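Local coordinates for protein putative drug/sodium antiporter (Escherichia coli, PDB 4Z3N) that transports the genotoxin colibactin as a MATE-family membrane protein, probably working as an antiporter, at residues Leu374-Phe385 with Thr433-Phe444; Val386-Tyr396 with Ser405-His413. One frame throughout, in Å; residues are numbered along the deposited sequence.

Contact 1: residues Leu374-Phe385 with Thr433-Phe444; sequences LQTRIMALALPF and TGVYFGAMSGTF. With OLC ((2R)-2,3-dihydroxypropyl (9Z)-octadec-9-enoate), chain B; OLC ((2R)-2,3-dihydroxypropyl (9Z)-octadec-9-enoate), chain C; OLC ((2R)-2,3-dihydroxypropyl (9Z)-octadec-9-enoate), chain D.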
loop_
_atom_site.group_PDB
_atom_site.type_symbol
_atom_site.label_atom_id
_atom_site.label_comp_id
_atom_site.label_asym_id
_atom_site.label_seq_id
_atom_site.Cartn_x
_atom_site.Cartn_y
_atom_site.Cartn_z
ATOM N N LEU A 374 9.559 23.442 6.747
ATOM C CA LEU A 374 9.182 23.393 8.169
ATOM C C LEU A 374 8.461 22.081 8.530
ATOM O O LEU A 374 8.633 21.556 9.629
ATOM C CB LEU A 374 8.310 24.607 8.538
ATOM C CG LEU A 374 7.878 24.667 10.003
ATOM C CD1 LEU A 374 9.046 24.794 10.938
ATOM C CD2 LEU A 374 6.887 25.800 10.244
ATOM N N GLN A 375 7.665 21.572 7.588
ATOM C CA GLN A 375 6.917 20.327 7.743
ATOM C C GLN A 375 7.881 19.148 7.836
ATOM O O GLN A 375 7.794 18.296 8.742
ATOM C CB GLN A 375 5.958 20.125 6.562
ATOM C CG GLN A 375 5.164 18.845 6.623
ATOM C CD GLN A 375 4.389 18.524 5.357
ATOM O OE1 GLN A 375 3.195 18.814 5.258
ATOM N NE2 GLN A 375 5.053 17.882 4.398
ATOM N N THR A 376 8.809 19.116 6.882
ATOM C CA THR A 376 9.809 18.075 6.835
ATOM C C THR A 376 10.672 18.107 8.091
ATOM O O THR A 376 10.926 17.066 8.709
ATOM C CB THR A 376 10.687 18.210 5.594
ATOM O OG1 THR A 376 9.872 18.079 4.415
ATOM C CG2 THR A 376 11.788 17.130 5.596
ATOM N N ARG A 377 11.103 19.301 8.485
ATOM C CA ARG A 377 11.980 19.423 9.641
ATOM C C ARG A 377 11.313 18.907 10.903
ATOM O O ARG A 377 11.959 18.288 11.766
ATOM C CB ARG A 377 12.404 20.870 9.849
ATOM C CG ARG A 377 13.360 21.408 8.803
ATOM C CD ARG A 377 14.214 22.460 9.432
ATOM N NE ARG A 377 15.281 22.910 8.554
ATOM C CZ ARG A 377 15.433 24.167 8.160
ATOM N NH1 ARG A 377 14.572 25.096 8.568
ATOM N NH2 ARG A 377 16.444 24.489 7.366
ATOM N N ILE A 378 10.022 19.194 11.032
ATOM C CA ILE A 378 9.304 18.778 12.227
ATOM C C ILE A 378 8.902 17.304 12.176
ATOM O O ILE A 378 9.192 16.564 13.099
ATOM C CB ILE A 378 8.068 19.668 12.465
ATOM C CG1 ILE A 378 8.528 21.114 12.735
ATOM C CG2 ILE A 378 7.218 19.110 13.617
ATOM C CD1 ILE A 378 7.438 22.066 13.191
ATOM N N MET A 379 8.280 16.878 11.081
ATOM C CA MET A 379 7.656 15.557 11.009
ATOM C C MET A 379 8.512 14.399 10.479
ATOM O O MET A 379 8.144 13.236 10.660
ATOM C CB MET A 379 6.397 15.641 10.135
ATOM C CG MET A 379 5.346 16.636 10.607
ATOM S SD MET A 379 3.946 16.747 9.469
ATOM C CE MET A 379 3.111 15.204 9.845
ATOM N N ALA A 380 9.638 14.699 9.838
ATOM C CA ALA A 380 10.387 13.670 9.113
ATOM C C ALA A 380 10.896 12.540 10.002
ATOM O O ALA A 380 10.817 11.375 9.631
ATOM C CB ALA A 380 11.550 14.287 8.371
ATOM N N LEU A 381 11.418 12.885 11.172
ATOM C CA LEU A 381 11.960 11.878 12.067
ATOM C C LEU A 381 10.874 10.951 12.605
ATOM O O LEU A 381 11.182 9.858 13.085
ATOM C CB LEU A 381 12.715 12.535 13.226
ATOM C CG LEU A 381 14.060 13.137 12.819
ATOM C CD1 LEU A 381 14.705 13.938 13.946
ATOM C CD2 LEU A 381 14.942 12.006 12.374
ATOM N N ALA A 382 9.618 11.375 12.527
ATOM C CA ALA A 382 8.524 10.503 12.931
ATOM C C ALA A 382 8.453 9.298 12.001
ATOM O O ALA A 382 8.094 8.206 12.433
ATOM C CB ALA A 382 7.209 11.236 12.937
ATOM N N LEU A 383 8.837 9.488 10.741
ATOM C CA LEU A 383 8.652 8.450 9.732
ATOM C C LEU A 383 9.200 7.065 10.126
ATOM O O LEU A 383 8.490 6.073 9.983
ATOM C CB LEU A 383 9.256 8.897 8.403
ATOM C CG LEU A 383 8.335 9.839 7.616
ATOM C CD1 LEU A 383 9.071 10.549 6.505
ATOM C CD2 LEU A 383 7.151 9.088 7.037
ATOM N N PRO A 384 10.444 6.989 10.626
ATOM C CA PRO A 384 11.015 5.680 10.989
ATOM C C PRO A 384 10.249 5.058 12.164
ATOM O O PRO A 384 10.150 3.829 12.301
ATOM C CB PRO A 384 12.460 6.013 11.370
ATOM C CG PRO A 384 12.473 7.513 11.638
ATOM C CD PRO A 384 11.426 8.081 10.742
ATOM N N PHE A 385 9.661 5.921 12.986
ATOM C CA PHE A 385 8.819 5.448 14.075
ATOM C C PHE A 385 7.508 4.824 13.575
ATOM O O PHE A 385 6.948 3.960 14.243
ATOM C CB PHE A 385 8.541 6.595 15.044
ATOM C CG PHE A 385 9.698 6.895 15.955
ATOM C CD1 PHE A 385 10.639 7.843 15.602
ATOM C CD2 PHE A 385 9.869 6.183 17.150
ATOM C CE1 PHE A 385 11.720 8.101 16.421
ATOM C CE2 PHE A 385 10.938 6.445 17.980
ATOM C CZ PHE A 385 11.868 7.408 17.616
ATOM N N THR A 433 2.166 25.053 12.498
ATOM C CA THR A 433 3.154 24.356 13.322
ATOM C C THR A 433 2.461 23.403 14.281
ATOM O O THR A 433 3.020 22.366 14.663
ATOM C CB THR A 433 4.024 25.341 14.134
ATOM O OG1 THR A 433 4.988 25.942 13.270
ATOM C CG2 THR A 433 4.766 24.629 15.237
ATOM N N GLY A 434 1.236 23.760 14.664
ATOM C CA GLY A 434 0.435 22.936 15.554
ATOM C C GLY A 434 -0.096 21.695 14.855
ATOM O O GLY A 434 -0.165 20.647 15.456
ATOM N N VAL A 435 -0.491 21.824 13.598
ATOM C CA VAL A 435 -0.883 20.679 12.806
ATOM C C VAL A 435 0.263 19.669 12.732
ATOM O O VAL A 435 0.104 18.498 13.082
ATOM C CB VAL A 435 -1.281 21.090 11.367
ATOM C CG1 VAL A 435 -1.717 19.860 10.568
ATOM C CG2 VAL A 435 -2.378 22.152 11.380
ATOM N N TYR A 436 1.419 20.140 12.271
ATOM C CA TYR A 436 2.596 19.302 12.122
ATOM C C TYR A 436 2.897 18.498 13.398
ATOM O O TYR A 436 3.119 17.279 13.342
ATOM C CB TYR A 436 3.799 20.153 11.760
ATOM C CG TYR A 436 3.688 20.907 10.471
ATOM C CD1 TYR A 436 2.801 20.521 9.482
ATOM C CD2 TYR A 436 4.498 22.010 10.238
ATOM C CE1 TYR A 436 2.727 21.223 8.276
ATOM C CE2 TYR A 436 4.437 22.716 9.056
ATOM C CZ TYR A 436 3.556 22.323 8.078
ATOM O OH TYR A 436 3.524 23.046 6.914
ATOM N N PHE A 437 2.906 19.171 14.545
ATOM C CA PHE A 437 3.230 18.477 15.778
ATOM C C PHE A 437 2.097 17.531 16.182
ATOM O O PHE A 437 2.338 16.390 16.579
ATOM C CB PHE A 437 3.535 19.462 16.912
ATOM C CG PHE A 437 4.941 19.977 16.897
ATOM C CD1 PHE A 437 6.002 19.138 17.232
ATOM C CD2 PHE A 437 5.213 21.294 16.536
ATOM C CE1 PHE A 437 7.318 19.601 17.217
ATOM C CE2 PHE A 437 6.525 21.767 16.517
ATOM C CZ PHE A 437 7.580 20.917 16.858
ATOM N N GLY A 438 0.864 18.004 16.069
ATOM C CA GLY A 438 -0.264 17.220 16.505
ATOM C C GLY A 438 -0.366 15.944 15.703
ATOM O O GLY A 438 -0.571 14.862 16.257
ATOM N N ALA A 439 -0.189 16.079 14.394
ATOM C CA ALA A 439 -0.435 14.997 13.460
ATOM C C ALA A 439 0.523 13.826 13.666
ATOM O O ALA A 439 0.138 12.670 13.485
ATOM C CB ALA A 439 -0.346 15.515 12.030
ATOM N N MET A 440 1.759 14.113 14.064
ATOM C CA MET A 440 2.739 13.046 14.265
ATOM C C MET A 440 2.673 12.410 15.674
ATOM O O MET A 440 3.279 11.372 15.929
ATOM C CB MET A 440 4.154 13.570 13.973
ATOM C CG MET A 440 4.753 14.484 15.026
ATOM S SD MET A 440 6.455 14.956 14.605
ATOM C CE MET A 440 6.840 15.981 16.025
ATOM N N SER A 441 1.906 13.008 16.576
ATOM C CA SER A 441 1.772 12.477 17.932
ATOM C C SER A 441 1.083 11.100 17.984
ATOM O O SER A 441 1.310 10.345 18.901
ATOM C CB SER A 441 1.013 13.483 18.827
ATOM O OG SER A 441 -0.355 13.566 18.464
ATOM N N GLY A 442 0.244 10.789 17.006
ATOM C CA GLY A 442 -0.337 9.466 16.889
ATOM C C GLY A 442 0.684 8.381 16.584
ATOM O O GLY A 442 0.535 7.245 17.025
ATOM N N THR A 443 1.724 8.735 15.830
ATOM C CA THR A 443 2.796 7.804 15.485
ATOM C C THR A 443 3.588 7.404 16.714
ATOM O O THR A 443 4.147 6.306 16.795
ATOM C CB THR A 443 3.763 8.418 14.409
ATOM O OG1 THR A 443 3.144 8.346 13.120
ATOM C CG2 THR A 443 5.103 7.671 14.353
ATOM N N PHE A 444 3.672 8.307 17.676
ATOM C CA PHE A 444 4.475 7.975 18.841
ATOM C C PHE A 444 3.693 7.093 19.810
ATOM O O PHE A 444 4.183 6.044 20.208
ATOM C CB PHE A 444 5.031 9.254 19.472
ATOM C CG PHE A 444 6.079 9.908 18.604
ATOM C CD1 PHE A 444 7.326 9.305 18.426
ATOM C CD2 PHE A 444 5.800 11.071 17.903
ATOM C CE1 PHE A 444 8.286 9.881 17.594
ATOM C CE2 PHE A 444 6.754 11.650 17.070
ATOM C CZ PHE A 444 7.998 11.053 16.921
HETATM C C18 OLC B . 1.089 4.636 6.118
HETATM C C10 OLC B . 4.868 11.684 9.775
HETATM C C9 OLC B . 4.818 11.870 8.440
HETATM C C17 OLC B . 1.890 5.863 6.507
HETATM C C11 OLC B . 3.688 11.102 10.529
HETATM C C8 OLC B . 5.482 13.094 7.832
HETATM C C24 OLC B . -2.987 13.586 11.211
HETATM C C16 OLC B . 1.337 6.425 7.798
HETATM C C12 OLC B . 2.516 10.778 9.611
HETATM C C7 OLC B . 5.402 13.092 6.315
HETATM C C15 OLC B . 2.189 7.593 8.278
HETATM C C13 OLC B . 1.912 9.429 10.002
HETATM C C6 OLC B . 4.019 13.504 5.847
HETATM C C14 OLC B . 1.290 8.692 8.829
HETATM C C5 OLC B . 3.545 14.738 6.586
HETATM C C4 OLC B . 2.027 14.830 6.511
HETATM C C3 OLC B . 1.397 13.504 6.888
HETATM C C2 OLC B . -0.070 13.656 7.243
HETATM C C21 OLC B . -1.378 11.908 10.312
HETATM C C1 OLC B . -0.484 12.567 8.224
HETATM C C22 OLC B . -2.619 12.115 11.163
HETATM O O19 OLC B . 0.052 11.467 8.224
HETATM O O25 OLC B . -4.388 13.723 11.074
HETATM O O23 OLC B . -3.701 11.388 10.611
HETATM O O20 OLC B . -1.387 12.855 9.258
HETATM C C9 OLC C . 11.414 12.572 17.240
HETATM C C8 OLC C . 10.598 13.705 16.641
HETATM C C7 OLC C . 11.022 15.037 17.225
HETATM C C6 OLC C . 10.969 16.112 16.152
HETATM C C5 OLC C . 11.304 17.454 16.773
HETATM C C4 OLC C . 11.517 18.502 15.691
HETATM C C3 OLC C . 11.330 19.907 16.254
HETATM C C2 OLC C . 12.145 20.899 15.449
HETATM C C1 OLC C . 11.336 22.153 15.186
HETATM C C9 OLC D . 15.717 18.294 13.318
HETATM C C8 OLC D . 15.559 19.796 13.211
HETATM C C7 OLC D . 16.546 20.373 12.208
HETATM C C6 OLC D . 16.363 21.876 12.058
HETATM C C5 OLC D . 17.505 22.482 11.257
HETATM C C4 OLC D . 17.444 24.000 11.378
HETATM C C3 OLC D . 18.799 24.605 11.722
HETATM C C2 OLC D . 18.704 26.115 11.884
HETATM C C1 OLC D . 18.850 26.837 10.560
#

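Contact 2: residues Val386-Tyr396 with Ser405-His413; sequences VAISLLASEYY and SVLLTLMRH. With OLC ((2R)-2,3-dihydroxypropyl (9Z)-octadec-9-enoate), chain B.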
loop_
_atom_site.group_PDB
_atom_site.type_symbol
_atom_site.label_atom_id
_atom_site.label_comp_id
_atom_site.label_asym_id
_atom_site.label_seq_id
_atom_site.Cartn_x
_atom_site.Cartn_y
_atom_site.Cartn_z
ATOM N N VAL A 386 7.036 5.246 12.396
ATOM C CA VAL A 386 5.878 4.640 11.747
ATOM C C VAL A 386 6.089 3.125 11.545
ATOM O O VAL A 386 5.137 2.338 11.603
ATOM C CB VAL A 386 5.574 5.337 10.372
ATOM C CG1 VAL A 386 4.389 4.678 9.638
ATOM C CG2 VAL A 386 5.309 6.814 10.571
ATOM N N ALA A 387 7.339 2.717 11.331
ATOM C CA ALA A 387 7.654 1.303 11.119
ATOM C C ALA A 387 7.209 0.440 12.288
ATOM O O ALA A 387 6.803 -0.706 12.111
ATOM C CB ALA A 387 9.126 1.118 10.882
ATOM N N ILE A 388 7.273 0.991 13.488
ATOM C CA ILE A 388 7.007 0.184 14.672
ATOM C C ILE A 388 5.552 -0.284 14.712
ATOM O O ILE A 388 5.283 -1.483 14.860
ATOM C CB ILE A 388 7.385 0.958 15.958
ATOM C CG1 ILE A 388 8.903 1.206 15.974
ATOM C CG2 ILE A 388 6.987 0.162 17.193
ATOM C CD1 ILE A 388 9.321 2.455 16.667
ATOM N N SER A 389 4.612 0.642 14.540
ATOM C CA SER A 389 3.198 0.274 14.527
ATOM C C SER A 389 2.743 -0.338 13.191
ATOM O O SER A 389 1.908 -1.247 13.170
ATOM C CB SER A 389 2.337 1.479 14.867
ATOM O OG SER A 389 2.305 2.363 13.774
ATOM N N LEU A 390 3.299 0.130 12.076
ATOM C CA LEU A 390 2.898 -0.432 10.790
ATOM C C LEU A 390 3.311 -1.922 10.597
ATOM O O LEU A 390 2.531 -2.715 10.065
ATOM C CB LEU A 390 3.435 0.429 9.658
ATOM C CG LEU A 390 2.920 -0.010 8.290
ATOM C CD1 LEU A 390 2.460 1.183 7.539
ATOM C CD2 LEU A 390 3.978 -0.760 7.476
ATOM N N LEU A 391 4.512 -2.300 11.037
ATOM C CA LEU A 391 4.924 -3.706 11.052
ATOM C C LEU A 391 4.132 -4.515 12.095
ATOM O O LEU A 391 3.801 -5.688 11.866
ATOM C CB LEU A 391 6.434 -3.830 11.309
ATOM C CG LEU A 391 7.351 -3.315 10.178
ATOM C CD1 LEU A 391 8.843 -3.308 10.574
ATOM C CD2 LEU A 391 7.115 -4.086 8.863
ATOM N N ALA A 392 3.816 -3.898 13.232
ATOM C CA ALA A 392 2.920 -4.545 14.190
ATOM C C ALA A 392 1.585 -4.921 13.529
ATOM O O ALA A 392 1.031 -5.984 13.821
ATOM C CB ALA A 392 2.686 -3.651 15.408
ATOM N N SER A 393 1.078 -4.061 12.637
ATOM C CA SER A 393 -0.164 -4.353 11.897
ATOM C C SER A 393 -0.043 -5.552 10.955
ATOM O O SER A 393 -0.961 -6.353 10.819
ATOM C CB SER A 393 -0.613 -3.142 11.085
ATOM O OG SER A 393 -1.255 -2.212 11.927
ATOM N N GLU A 394 1.095 -5.637 10.282
ATOM C CA GLU A 394 1.388 -6.739 9.395
ATOM C C GLU A 394 1.389 -8.068 10.182
ATOM O O GLU A 394 0.865 -9.073 9.694
ATOM C CB GLU A 394 2.737 -6.507 8.705
ATOM C CG GLU A 394 2.898 -7.199 7.354
ATOM C CD GLU A 394 2.003 -6.584 6.284
ATOM O OE1 GLU A 394 1.205 -5.688 6.644
ATOM O OE2 GLU A 394 2.096 -6.981 5.091
ATOM N N TYR A 395 1.969 -8.049 11.389
ATOM C CA TYR A 395 2.062 -9.218 12.257
ATOM C C TYR A 395 0.681 -9.798 12.626
ATOM O O TYR A 395 0.452 -11.014 12.568
ATOM C CB TYR A 395 2.852 -8.858 13.534
ATOM C CG TYR A 395 3.018 -10.007 14.523
ATOM C CD1 TYR A 395 2.036 -10.279 15.465
ATOM C CD2 TYR A 395 4.146 -10.815 14.509
ATOM C CE1 TYR A 395 2.162 -11.304 16.360
ATOM C CE2 TYR A 395 4.282 -11.857 15.409
ATOM C CZ TYR A 395 3.280 -12.101 16.337
ATOM O OH TYR A 395 3.386 -13.132 17.264
ATOM N N TYR A 396 -0.241 -8.933 13.010
ATOM C CA TYR A 396 -1.579 -9.389 13.325
ATOM C C TYR A 396 -2.334 -9.894 12.091
ATOM O O TYR A 396 -3.132 -10.824 12.174
ATOM C CB TYR A 396 -2.352 -8.276 14.020
ATOM C CG TYR A 396 -1.869 -8.086 15.432
ATOM C CD1 TYR A 396 -2.065 -9.075 16.389
ATOM C CD2 TYR A 396 -1.185 -6.939 15.805
ATOM C CE1 TYR A 396 -1.607 -8.917 17.688
ATOM C CE2 TYR A 396 -0.725 -6.770 17.093
ATOM C CZ TYR A 396 -0.938 -7.751 18.034
ATOM O OH TYR A 396 -0.476 -7.553 19.316
ATOM N N SER A 405 -4.652 -5.023 14.104
ATOM C CA SER A 405 -4.175 -4.309 12.944
ATOM C C SER A 405 -4.899 -2.989 12.841
ATOM O O SER A 405 -4.272 -1.946 12.689
ATOM C CB SER A 405 -4.396 -5.129 11.670
ATOM O OG SER A 405 -3.594 -6.279 11.677
ATOM N N VAL A 406 -6.225 -3.042 12.923
ATOM C CA VAL A 406 -7.040 -1.837 12.800
ATOM C C VAL A 406 -6.877 -0.926 14.015
ATOM O O VAL A 406 -6.788 0.286 13.875
ATOM C CB VAL A 406 -8.520 -2.195 12.601
ATOM C CG1 VAL A 406 -9.395 -0.932 12.577
ATOM C CG2 VAL A 406 -8.680 -3.006 11.322
ATOM N N LEU A 407 -6.797 -1.523 15.198
ATOM C CA LEU A 407 -6.521 -0.776 16.420
ATOM C C LEU A 407 -5.268 0.101 16.317
ATOM O O LEU A 407 -5.264 1.240 16.775
ATOM C CB LEU A 407 -6.377 -1.731 17.602
ATOM C CG LEU A 407 -5.946 -1.028 18.891
ATOM C CD1 LEU A 407 -6.937 0.096 19.295
ATOM C CD2 LEU A 407 -5.710 -2.044 20.035
ATOM N N LEU A 408 -4.207 -0.424 15.711
ATOM C CA LEU A 408 -2.952 0.311 15.621
ATOM C C LEU A 408 -3.025 1.389 14.545
ATOM O O LEU A 408 -2.446 2.462 14.677
ATOM C CB LEU A 408 -1.792 -0.648 15.355
ATOM C CG LEU A 408 -1.383 -1.484 16.577
ATOM C CD1 LEU A 408 -0.517 -2.679 16.179
ATOM C CD2 LEU A 408 -0.682 -0.615 17.609
ATOM N N THR A 409 -3.758 1.113 13.479
ATOM C CA THR A 409 -3.923 2.100 12.429
ATOM C C THR A 409 -4.811 3.265 12.903
ATOM O O THR A 409 -4.594 4.419 12.536
ATOM C CB THR A 409 -4.506 1.456 11.181
ATOM O OG1 THR A 409 -3.654 0.374 10.791
ATOM C CG2 THR A 409 -4.573 2.457 10.046
ATOM N N LEU A 410 -5.803 2.957 13.728
ATOM C CA LEU A 410 -6.692 3.975 14.271
ATOM C C LEU A 410 -5.959 4.836 15.266
ATOM O O LEU A 410 -6.160 6.046 15.345
ATOM C CB LEU A 410 -7.897 3.331 14.943
ATOM C CG LEU A 410 -8.950 2.779 13.995
ATOM C CD1 LEU A 410 -10.029 2.071 14.793
ATOM C CD2 LEU A 410 -9.520 3.915 13.168
ATOM N N MET A 411 -5.114 4.178 16.042
ATOM C CA MET A 411 -4.307 4.837 17.047
ATOM C C MET A 411 -3.307 5.764 16.383
ATOM O O MET A 411 -2.946 6.787 16.948
ATOM C CB MET A 411 -3.590 3.802 17.912
ATOM C CG MET A 411 -2.964 4.370 19.184
ATOM S SD MET A 411 -4.197 4.794 20.432
ATOM C CE MET A 411 -5.638 4.022 19.693
ATOM N N ARG A 412 -2.841 5.400 15.191
ATOM C CA ARG A 412 -1.866 6.240 14.485
ATOM C C ARG A 412 -2.493 7.420 13.733
ATOM O O ARG A 412 -1.993 8.530 13.818
ATOM C CB ARG A 412 -1.012 5.403 13.515
ATOM C CG ARG A 412 0.264 6.124 13.092
ATOM C CD ARG A 412 1.200 5.323 12.180
ATOM N NE ARG A 412 0.555 4.798 10.975
ATOM C CZ ARG A 412 0.315 3.504 10.752
ATOM N NH1 ARG A 412 0.678 2.602 11.653
ATOM N NH2 ARG A 412 -0.289 3.111 9.626
ATOM N N HIS A 413 -3.554 7.179 12.969
ATOM C CA HIS A 413 -4.144 8.240 12.142
ATOM C C HIS A 413 -5.362 9.008 12.681
ATOM O O HIS A 413 -5.720 10.023 12.108
ATOM C CB HIS A 413 -4.515 7.661 10.774
ATOM C CG HIS A 413 -3.330 7.248 9.959
ATOM N ND1 HIS A 413 -2.855 5.956 9.932
ATOM C CD2 HIS A 413 -2.495 7.969 9.174
ATOM C CE1 HIS A 413 -1.791 5.892 9.150
ATOM N NE2 HIS A 413 -1.552 7.102 8.679
HETATM C C18 OLC B . 1.089 4.636 6.118
HETATM C C10 OLC B . 4.868 11.684 9.775
HETATM C C9 OLC B . 4.818 11.870 8.440
HETATM C C17 OLC B . 1.890 5.863 6.507
HETATM C C11 OLC B . 3.688 11.102 10.529
HETATM C C8 OLC B . 5.482 13.094 7.832
HETATM C C24 OLC B . -2.987 13.586 11.211
HETATM C C16 OLC B . 1.337 6.425 7.798
HETATM C C12 OLC B . 2.516 10.778 9.611
HETATM C C7 OLC B . 5.402 13.092 6.315
HETATM C C15 OLC B . 2.189 7.593 8.278
HETATM C C13 OLC B . 1.912 9.429 10.002
HETATM C C6 OLC B . 4.019 13.504 5.847
HETATM C C14 OLC B . 1.290 8.692 8.829
HETATM C C5 OLC B . 3.545 14.738 6.586
HETATM C C4 OLC B . 2.027 14.830 6.511
HETATM C C3 OLC B . 1.397 13.504 6.888
HETATM C C2 OLC B . -0.070 13.656 7.243
HETATM C C21 OLC B . -1.378 11.908 10.312
HETATM C C1 OLC B . -0.484 12.567 8.224
HETATM C C22 OLC B . -2.619 12.115 11.163
HETATM O O19 OLC B . 0.052 11.467 8.224
HETATM O O25 OLC B . -4.388 13.723 11.074
HETATM O O23 OLC B . -3.701 11.388 10.611
HETATM O O20 OLC B . -1.387 12.855 9.258
HETATM O O HOH W 1 -0.543 0.503 11.173
#

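Contact 1: residues Leu374-Phe385 with Thr433-Phe444
Knobs-into-holes packing joins helix 366-379 to helix 432-453 in the MATE transmembrane bundle, with Ile378 and Tyr436 as reciprocal knobs. Helix 374-379 and helix 433-444 run in roughly the same direction, crossing at -35°. Ile378 fits among Thr433, Tyr436, Phe437 and Met440. Its CG2 branch, anti to the backbone N, stands over the centre of one Phe437 face in a CH-pi contact, 3.6 Å from the ring centroid, while CD1 reaches Phe437 CE2 at 3.5 Å. In return, Tyr436 enters the hole formed by Leu374, Gln375, Ile378 and Met379. Gln375 CA lies 3.9 Å from the centroid of the Tyr436 ring, over one face, whereas Leu374 CG comes in at the ring edge. Met379 SD adds an oblique Met-aromatic contact, 4.9 Å from the Tyr436 centroid. Thr295 and Tyr277 hydrogen-bond the Gln375 amide, while Gln375 CB lies against the Tyr436 ring. At the start of helix 382-399, Ala382 CB meets Met440 CB at 4.0 Å, and Phe444 turns an edge toward the face of Phe385, the planes 56° apart. Helices 250-284 and 286-322 pack beside the Gln375-Tyr436 end, helix 326-358 lies against Thr376 and Ala380, and helix 417-427 touches Phe437 and Ser441.

Contact 2: residues Val386-Tyr396 with Ser405-His413
Arg412 reaches across to Ser389, its NH1 donating a hydrogen bond of 2.7 Å to Ser389 OG that bends to 143° at the proton. The hydroxyl lies close to the guanidinium plane, and Val386 CG1 sits over one face of the group, offset toward its rim. A bend at chi3 (54°) turns the guanidinium toward the serine. At the other end, Ser405 OG donates to Ser393 O at 2.8 Å, in the carbonyl plane and on a lone pair. Between these polar links Leu408 is a knob among Ser389, Ala392, Ser393 and Tyr396; its CD1 meets Ala392 CB and the edge of the Tyr396 ring, 4.2 Å from CE2. The two segments form an antiparallel helical hairpin within the bundle, with axes 160° apart in direction and 8.6 Å apart at closest approach. A water is hydrogen-bonded to Ser393 OG at 2.9 Å and Thr409 OG1 at 3.1 Å, joining hydroxyls of both helices; it is also modelled very close to Arg412 NH1, a doubtful link. Met266 of helix 250-284 packs on Ser405 and Thr409, Leu449 of helix 432-453 lies against Leu408, and a monoolein hydroxyl, O23, donates to the backbone O of His413.

Overall arrangement
Both contacts are largely buried and share helix 382-399, whose start takes part in contact 1 and whose continuation forms one arm of the hairpin in contact 2. Their centres lie about 17 Å apart, with contact 2 nearer the centre of the chain. They meet at Thr443, which packs against Val386 and Arg412. Contact 1 buries more area, 678 against 444 Å², and does so with aromatic, methionine and aliphatic groups without a hydrogen bond between its segments. Contact 2 instead combines serine and arginine hydrogen bonds and a bound water with a single leucine knob. The same monoolein molecule (chain B) runs along both; further monoolein molecules border contact 1.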